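Local coordinates for DNA repair protein PprA (Deinococcus deserti, PDB 6MC8), which binds DNA and takes part in the repair of radiation-induced damage, with links to filament formation and genome segregation, at residues A248-Q251 with A255-A258; A40-T45 with D78-G83; T181-Q186 with D275-M280. The protein carries 2 engineered substitutions. All coordinates share one frame; numbering follows the deposited sequence.

Contact 1. Residues A248-Q251 with A255-A258; sequences ALNQ and AHFA
The imidazole of His-256 takes the backbone O of Asn-250 at its edge, in the ring plane, while the methyl of Ala-255, the residue just before it, lies over one face, 3.8 Å above the plane and displaced toward the rim. The side-chain amide of Asn-250 stands nearly upright to this ring, the two planes 74° apart, with ND2 3.8 Å from CE1 of His-256. The contact joins the C-terminal end of helix 245-250 to the loop into which it runs before strand 261-267. Carbonyls in the last turn of a helix usually lack an amide four residues on, and here a side chain doubling back from the loop supplies the donor: His-256 NE2 gives its hydrogen to Asn-250 O at 2.7 Å, with an N-H...O angle of 157°. The partial negative charge of the helix end would probably strengthen this bond. The imidazole reaches back because CG sits beside its own backbone N, chi1 -56°. Beyond the two segments, the His-256 side chain also packs on Ala-119 and Arg-120 of helix 119-127. One residue earlier, the Ala-255 CB points at the same helix end and rests 3.4 Å from Leu-249 O.

Contact 2. Residues A40-T45 with D78-G83; sequences AELVAT and DRWGLG
Trp-80, Thr-45 and Leu-42 are joined by two hydrogen bonds in series. Trp-80 NE1 donates to Thr-45 OG1 at 3.2 Å, the oxygen lying close to the indole plane and the N-H...O angle a moderate 144°. The same hydroxyl passes its own hydrogen on to Leu-42 O, 2.5 Å from OG1 and met almost head-on. Chi1 of 64° sets OG1 of Thr-45 between its backbone N and carbonyl carbon, and from there it can reach back one turn while still facing the indole. Leu-42 O is gripped twice, since Thr-45 N also donates to it, at 3.3 Å. The contact brings together the C-terminal ends of two helices, 35-43 and 62-80; the second stops directly after Trp-80, where Gly-81 leaves helical geometry with a phi of 67°. Apolar contact falls on the benzo half of the indole. Leu-42 CG lies 3.7 Å from CH2 of Trp-80, its side chain running about square to the tryptophan, and the CD1 methyl touches both CZ2 and CH2. A leucine in place of Trp-80 would probably leave Thr-45 OG1 without its N-H donor and open a gap beside the Leu-42 side chain. Edge contact comes from the backbone, with Leu-42 O in the ring plane 3.5 Å from Trp-80 CZ2. Outside the pair, the indole also meets the rings of His-77, edge-to-face, and Phe-257.

Contact 3. Residues T181-Q186 with D275-M280; sequences TRTWRQ and DRWKAM
Thr-183 and Trp-277 make the whole of this contact, in which the long helix 274-304 lies against a face of the four-stranded antiparallel sheet through its inner strand 179-186. Along the strand the side chains alternate: CB of Thr-183 points toward the helix, whereas those of Arg-182 and Trp-184 leave on the other side. Starting from the backbone, CB of Thr-183 is already 3.6 Å from NE1 of Trp-277. Two branches part there and both reach the pyrrole part of the indole. The methyl CG2 lies 3.7 Å from CD1 of the tryptophan and closer still to NE1, in van der Waals contact beside the hydrogen bond. The hydroxyl branch stands beside the backbone N, chi1 -65°, and OG1 accepts the hydrogen of Trp-277 NE1 at 2.7 Å. Though short, the bond is bent, with an N-H...O angle of 137°, and OG1 is tilted 21° out of the indole plane. The oxygen is also shifted off the N-H direction toward the benzo side, 3.3 Å from CE2 of Trp-277. Both residues are buried, and the bond gives the indole N-H an acceptor inside the protein. Backbone N of Thr-183 is itself bonded to OG1 of Thr-170 on the neighbouring strand 168-176, and the Trp-277 side chain also rests on Leu-155. Near the rim of the benzo ring, Thr-183 OG1 comes to 3.4 Å from Trp-277 CZ2.

In the fold
From the N terminus, contact 2 closes first, drawing the end of helix 35-43 to the end of helix 62-80 across 32 intervening residues. Contact 3 opens later and spans 88 residues between strand 179-186 and helix 274-304; nested within that span, contact 1 closes a short loop, with three residues between its segments, after helix 245-250. Though apart in sequence, contacts 1 and 2 touch: Phe-257 of the loop packs against Trp-80, Leu-42 and Thr-45. Contact 3 lies about 14 Å from contact 1 and about 5 Å from contact 2, nearest atoms in each case. Helix 274-304 bridges the latter gap, its Leu-291 and Arg-298 meeting side chains of the segments of contact 2.

Contact 1. Residues A248-Q251 with A255-A258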
loop_
_atom_site.group_PDB
_atom_site.type_symbol
_atom_site.label_atom_id
_atom_site.label_comp_id
_atom_site.label_asym_id
_atom_site.label_seq_id
_atom_site.Cartn_x
_atom_site.Cartn_y
_atom_site.Cartn_z
ATOM N N ALA A 248 5.419 -1.953 48.149
ATOM C CA ALA A 248 4.022 -1.965 47.735
ATOM C C ALA A 248 3.836 -1.205 46.433
ATOM O O ALA A 248 2.961 -1.537 45.629
ATOM C CB ALA A 248 3.145 -1.375 48.837
ATOM N N LEU A 249 4.636 -0.187 46.203
ATOM C CA LEU A 249 4.601 0.571 44.937
ATOM C C LEU A 249 5.096 -0.314 43.789
ATOM O O LEU A 249 4.593 -0.203 42.739
ATOM C CB LEU A 249 5.437 1.836 45.116
ATOM C CG LEU A 249 5.514 2.785 43.928
ATOM C CD1 LEU A 249 4.162 3.335 43.596
ATOM C CD2 LEU A 249 6.465 3.911 44.205
ATOM N N ASN A 250 6.078 -1.162 44.039
ATOM C CA ASN A 250 6.673 -2.072 43.031
ATOM C C ASN A 250 5.689 -3.108 42.493
ATOM O O ASN A 250 5.903 -3.542 41.421
ATOM C CB ASN A 250 8.041 -2.603 43.430
ATOM C CG ASN A 250 9.010 -2.449 42.288
ATOM O OD1 ASN A 250 9.312 -1.332 41.873
ATOM N ND2 ASN A 250 9.465 -3.563 41.754
ATOM N N GLN A 251 4.713 -3.537 43.280
ATOM C CA GLN A 251 3.684 -4.492 42.819
ATOM C C GLN A 251 2.612 -3.753 42.033
ATOM O O GLN A 251 1.752 -4.390 41.528
ATOM C CB GLN A 251 2.987 -5.175 43.981
ATOM C CG GLN A 251 3.910 -5.690 45.053
ATOM C CD GLN A 251 4.918 -6.677 44.537
ATOM O OE1 GLN A 251 4.595 -7.609 43.837
ATOM N NE2 GLN A 251 6.159 -6.477 44.905
ATOM N N ALA A 255 4.229 1.485 38.679
ATOM C CA ALA A 255 5.682 1.476 38.710
ATOM C C ALA A 255 6.304 0.874 37.460
ATOM O O ALA A 255 7.533 0.830 37.362
ATOM C CB ALA A 255 6.181 0.703 39.927
ATOM N N HIS A 256 5.495 0.396 36.515
ATOM C CA HIS A 256 6.009 -0.343 35.373
ATOM C C HIS A 256 5.385 0.074 34.051
ATOM O O HIS A 256 5.781 -0.448 33.007
ATOM C CB HIS A 256 5.796 -1.845 35.591
ATOM C CG HIS A 256 6.399 -2.342 36.863
ATOM N ND1 HIS A 256 7.755 -2.520 37.021
ATOM C CD2 HIS A 256 5.838 -2.634 38.058
ATOM C CE1 HIS A 256 7.999 -2.926 38.252
ATOM N NE2 HIS A 256 6.853 -3.006 38.901
ATOM N N PHE A 257 4.442 1.007 34.065
ATOM C CA PHE A 257 3.764 1.470 32.866
ATOM C C PHE A 257 3.499 2.959 32.994
ATOM O O PHE A 257 3.035 3.426 34.034
ATOM C CB PHE A 257 2.450 0.715 32.642
ATOM C CG PHE A 257 2.631 -0.699 32.187
ATOM C CD1 PHE A 257 2.767 -0.988 30.843
ATOM C CD2 PHE A 257 2.684 -1.736 33.100
ATOM C CE1 PHE A 257 2.935 -2.282 30.418
ATOM C CE2 PHE A 257 2.864 -3.032 32.680
ATOM C CZ PHE A 257 2.983 -3.305 31.337
ATOM N N ALA A 258 3.800 3.699 31.934
ATOM C CA ALA A 258 3.564 5.131 31.902
ATOM C C ALA A 258 2.978 5.517 30.553
ATOM O O ALA A 258 3.141 4.810 29.559
ATOM C CB ALA A 258 4.850 5.919 32.168
#

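Contact 2. Residues A40-T45 with D78-G83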
loop_
_atom_site.group_PDB
_atom_site.type_symbol
_atom_site.label_atom_id
_atom_site.label_comp_id
_atom_site.label_asym_id
_atom_site.label_seq_id
_atom_site.Cartn_x
_atom_site.Cartn_y
_atom_site.Cartn_z
ATOM N N ALA A 40 -8.225 -4.077 34.995
ATOM C CA ALA A 40 -8.691 -2.699 35.089
ATOM C C ALA A 40 -7.635 -1.804 35.720
ATOM O O ALA A 40 -7.528 -0.625 35.376
ATOM C CB ALA A 40 -9.988 -2.643 35.893
ATOM N N GLU A 41 -6.846 -2.357 36.637
ATOM C CA GLU A 41 -5.784 -1.598 37.279
ATOM C C GLU A 41 -4.598 -1.410 36.344
ATOM O O GLU A 41 -3.863 -0.423 36.456
ATOM C CB GLU A 41 -5.377 -2.313 38.561
ATOM C CG GLU A 41 -6.469 -2.271 39.615
ATOM C CD GLU A 41 -6.304 -3.337 40.676
ATOM O OE1 GLU A 41 -5.406 -4.185 40.527
ATOM O OE2 GLU A 41 -7.093 -3.345 41.641
ATOM N N LEU A 42 -4.409 -2.337 35.405
ATOM C CA LEU A 42 -3.335 -2.205 34.428
ATOM C C LEU A 42 -3.635 -1.109 33.414
ATOM O O LEU A 42 -2.789 -0.249 33.149
ATOM C CB LEU A 42 -3.107 -3.538 33.723
ATOM C CG LEU A 42 -2.023 -3.531 32.652
ATOM C CD1 LEU A 42 -0.693 -3.191 33.269
ATOM C CD2 LEU A 42 -1.965 -4.864 31.948
ATOM N N VAL A 43 -4.838 -1.119 32.836
ATOM C CA VAL A 43 -5.168 -0.147 31.802
ATOM C C VAL A 43 -5.562 1.207 32.367
ATOM O O VAL A 43 -5.695 2.165 31.603
ATOM C CB VAL A 43 -6.278 -0.681 30.874
ATOM C CG1 VAL A 43 -5.802 -1.920 30.152
ATOM C CG2 VAL A 43 -7.551 -0.960 31.649
ATOM N N ALA A 44 -5.731 1.320 33.687
ATOM C CA ALA A 44 -5.930 2.628 34.296
ATOM C C ALA A 44 -4.640 3.433 34.354
ATOM O O ALA A 44 -4.694 4.651 34.540
ATOM C CB ALA A 44 -6.516 2.486 35.697
ATOM N N THR A 45 -3.487 2.781 34.194
ATOM C CA THR A 45 -2.235 3.504 34.026
ATOM C C THR A 45 -2.157 4.196 32.676
ATOM O O THR A 45 -1.342 5.106 32.507
ATOM C CB THR A 45 -1.045 2.559 34.190
ATOM O OG1 THR A 45 -1.067 1.572 33.153
ATOM C CG2 THR A 45 -1.106 1.866 35.536
ATOM N N ASP A 78 -1.669 2.211 22.698
ATOM C CA ASP A 78 -1.566 3.478 21.982
ATOM C C ASP A 78 -1.022 4.569 22.888
ATOM O O ASP A 78 -0.432 5.545 22.417
ATOM C CB ASP A 78 -2.929 3.893 21.430
ATOM C CG ASP A 78 -3.391 3.024 20.295
ATOM O OD1 ASP A 78 -2.539 2.498 19.559
ATOM O OD2 ASP A 78 -4.612 2.865 20.138
ATOM N N ARG A 79 -1.203 4.412 24.193
ATOM C CA ARG A 79 -0.851 5.438 25.152
ATOM C C ARG A 79 0.414 5.110 25.928
ATOM O O ARG A 79 1.145 6.026 26.311
ATOM C CB ARG A 79 -2.035 5.652 26.087
ATOM C CG ARG A 79 -3.206 6.226 25.339
ATOM C CD ARG A 79 -4.429 6.300 26.181
ATOM N NE ARG A 79 -5.513 6.976 25.488
ATOM C CZ ARG A 79 -6.704 7.206 26.018
ATOM N NH1 ARG A 79 -6.964 6.817 27.254
ATOM N NH2 ARG A 79 -7.630 7.833 25.315
ATOM N N TRP A 80 0.694 3.825 26.143
ATOM C CA TRP A 80 1.967 3.421 26.729
ATOM C C TRP A 80 3.139 3.770 25.822
ATOM O O TRP A 80 4.220 4.109 26.313
ATOM C CB TRP A 80 1.932 1.926 27.026
ATOM C CG TRP A 80 1.103 1.575 28.210
ATOM C CD1 TRP A 80 0.759 2.393 29.236
ATOM C CD2 TRP A 80 0.439 0.333 28.448
ATOM N NE1 TRP A 80 -0.034 1.725 30.129
ATOM C CE2 TRP A 80 -0.253 0.458 29.663
ATOM C CE3 TRP A 80 0.377 -0.880 27.759
ATOM C CZ2 TRP A 80 -0.994 -0.583 30.207
ATOM C CZ3 TRP A 80 -0.359 -1.909 28.299
ATOM C CH2 TRP A 80 -1.036 -1.756 29.510
ATOM N N GLY A 81 2.937 3.714 24.506
ATOM C CA GLY A 81 3.916 4.167 23.538
ATOM C C GLY A 81 5.178 3.337 23.486
ATOM O O GLY A 81 6.285 3.876 23.446
ATOM N N LEU A 82 5.024 2.022 23.489
ATOM C CA LEU A 82 6.163 1.126 23.541
ATOM C C LEU A 82 6.761 0.863 22.169
ATOM O O LEU A 82 7.824 0.245 22.081
ATOM C CB LEU A 82 5.752 -0.192 24.198
ATOM C CG LEU A 82 5.166 -0.026 25.601
ATOM C CD1 LEU A 82 4.730 -1.358 26.178
ATOM C CD2 LEU A 82 6.120 0.688 26.537
ATOM N N GLY A 83 6.123 1.333 21.106
ATOM C CA GLY A 83 6.612 1.072 19.769
ATOM C C GLY A 83 6.250 -0.305 19.265
ATOM O O GLY A 83 7.049 -0.936 18.566
#

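Contact 3. Residues T181-Q186 with D275-M280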
loop_
_atom_site.group_PDB
_atom_site.type_symbol
_atom_site.label_atom_id
_atom_site.label_comp_id
_atom_site.label_asym_id
_atom_site.label_seq_id
_atom_site.Cartn_x
_atom_site.Cartn_y
_atom_site.Cartn_z
ATOM N N THR A 181 6.158 13.486 16.498
ATOM C CA THR A 181 4.919 13.079 15.860
ATOM C C THR A 181 5.181 12.379 14.533
ATOM O O THR A 181 6.222 12.569 13.901
ATOM C CB THR A 181 3.976 14.282 15.677
ATOM O OG1 THR A 181 2.723 13.840 15.152
ATOM C CG2 THR A 181 4.569 15.307 14.761
ATOM N N ARG A 182 4.225 11.537 14.136
ATOM C CA ARG A 182 4.265 10.825 12.868
ATOM C C ARG A 182 2.850 10.484 12.422
ATOM O O ARG A 182 1.931 10.380 13.234
ATOM C CB ARG A 182 5.124 9.557 12.950
ATOM C CG ARG A 182 4.671 8.518 13.949
ATOM C CD ARG A 182 5.679 7.397 13.994
ATOM N NE ARG A 182 5.401 6.412 15.029
ATOM C CZ ARG A 182 6.150 5.341 15.250
ATOM N NH1 ARG A 182 7.217 5.118 14.504
ATOM N NH2 ARG A 182 5.838 4.495 16.217
ATOM N N THR A 183 2.694 10.312 11.115
ATOM C CA THR A 183 1.405 10.115 10.470
ATOM C C THR A 183 1.497 8.925 9.527
ATOM O O THR A 183 2.481 8.784 8.799
ATOM C CB THR A 183 0.992 11.391 9.708
ATOM O OG1 THR A 183 0.779 12.457 10.641
ATOM C CG2 THR A 183 -0.263 11.182 8.867
ATOM N N TRP A 184 0.487 8.055 9.555
ATOM C CA TRP A 184 0.488 6.918 8.652
ATOM C C TRP A 184 -0.934 6.555 8.251
ATOM O O TRP A 184 -1.893 6.821 8.978
ATOM C CB TRP A 184 1.205 5.716 9.277
ATOM C CG TRP A 184 0.503 5.024 10.405
ATOM C CD1 TRP A 184 -0.186 3.854 10.337
ATOM C CD2 TRP A 184 0.402 5.468 11.761
ATOM N NE1 TRP A 184 -0.686 3.525 11.566
ATOM C CE2 TRP A 184 -0.344 4.503 12.460
ATOM C CE3 TRP A 184 0.869 6.590 12.452
ATOM C CZ2 TRP A 184 -0.623 4.616 13.817
ATOM C CZ3 TRP A 184 0.587 6.699 13.797
ATOM C CH2 TRP A 184 -0.157 5.723 14.463
ATOM N N ARG A 185 -1.053 5.961 7.067
ATOM C CA ARG A 185 -2.294 5.380 6.576
ATOM C C ARG A 185 -2.108 3.880 6.399
ATOM O O ARG A 185 -1.094 3.438 5.855
ATOM C CB ARG A 185 -2.735 6.019 5.251
ATOM C CG ARG A 185 -3.967 5.360 4.632
ATOM C CD ARG A 185 -4.467 6.029 3.372
ATOM N NE ARG A 185 -5.126 7.293 3.656
ATOM C CZ ARG A 185 -4.690 8.469 3.237
ATOM N NH1 ARG A 185 -3.596 8.542 2.500
ATOM N NH2 ARG A 185 -5.352 9.570 3.547
ATOM N N GLN A 186 -3.075 3.102 6.878
ATOM C CA GLN A 186 -3.128 1.670 6.617
ATOM C C GLN A 186 -4.530 1.339 6.130
ATOM O O GLN A 186 -5.472 1.291 6.926
ATOM C CB GLN A 186 -2.771 0.854 7.856
ATOM C CG GLN A 186 -2.631 -0.621 7.566
ATOM C CD GLN A 186 -2.241 -1.413 8.782
ATOM O OE1 GLN A 186 -2.151 -0.876 9.882
ATOM N NE2 GLN A 186 -1.991 -2.699 8.594
ATOM N N ASP A 275 -7.536 18.983 6.705
ATOM C CA ASP A 275 -8.052 19.744 7.833
ATOM C C ASP A 275 -8.560 18.812 8.922
ATOM O O ASP A 275 -8.630 19.194 10.096
ATOM C CB ASP A 275 -9.149 20.701 7.373
ATOM C CG ASP A 275 -8.620 21.820 6.497
ATOM O OD1 ASP A 275 -7.428 22.163 6.623
ATOM O OD2 ASP A 275 -9.400 22.368 5.692
ATOM N N ARG A 276 -8.916 17.582 8.551
ATOM C CA ARG A 276 -9.218 16.561 9.545
ATOM C C ARG A 276 -7.953 16.117 10.267
ATOM O O ARG A 276 -7.942 16.007 11.496
ATOM C CB ARG A 276 -9.897 15.364 8.887
ATOM C CG ARG A 276 -10.217 14.251 9.855
ATOM C CD ARG A 276 -11.358 14.614 10.775
ATOM N NE ARG A 276 -11.597 13.564 11.755
ATOM C CZ ARG A 276 -11.119 13.574 12.993
ATOM N NH1 ARG A 276 -10.418 14.609 13.424
ATOM N NH2 ARG A 276 -11.377 12.567 13.813
ATOM N N TRP A 277 -6.880 15.859 9.505
ATOM C CA TRP A 277 -5.598 15.445 10.074
ATOM C C TRP A 277 -5.031 16.499 11.013
ATOM O O TRP A 277 -4.405 16.164 12.024
ATOM C CB TRP A 277 -4.589 15.164 8.958
ATOM C CG TRP A 277 -3.220 14.874 9.486
ATOM C CD1 TRP A 277 -2.776 13.711 10.029
ATOM C CD2 TRP A 277 -2.151 15.816 9.628
ATOM N NE1 TRP A 277 -1.480 13.855 10.456
ATOM C CE2 TRP A 277 -1.078 15.141 10.226
ATOM C CE3 TRP A 277 -2.003 17.164 9.303
ATOM C CZ2 TRP A 277 0.134 15.762 10.490
ATOM C CZ3 TRP A 277 -0.805 17.778 9.564
ATOM C CH2 TRP A 277 0.251 17.079 10.152
ATOM N N LYS A 278 -5.214 17.776 10.677
ATOM C CA LYS A 278 -4.769 18.846 11.560
ATOM C C LYS A 278 -5.561 18.840 12.859
ATOM O O LYS A 278 -5.014 19.115 13.931
ATOM C CB LYS A 278 -4.899 20.190 10.848
ATOM C CG LYS A 278 -3.617 20.680 10.217
ATOM C CD LYS A 278 -3.860 21.889 9.334
ATOM N N ALA A 279 -6.842 18.488 12.785
ATOM C CA ALA A 279 -7.640 18.347 13.993
ATOM C C ALA A 279 -7.316 17.049 14.721
ATOM O O ALA A 279 -7.561 16.933 15.924
ATOM C CB ALA A 279 -9.124 18.417 13.645
ATOM N N MET A 280 -6.753 16.070 14.009
ATOM C CA MET A 280 -6.388 14.800 14.630
ATOM C C MET A 280 -5.134 14.942 15.482
ATOM O O MET A 280 -5.082 14.449 16.614
ATOM C CB MET A 280 -6.180 13.738 13.551
ATOM C CG MET A 280 -7.439 13.186 12.928
ATOM S SD MET A 280 -7.140 12.276 11.408
ATOM C CE MET A 280 -6.271 10.852 12.027
#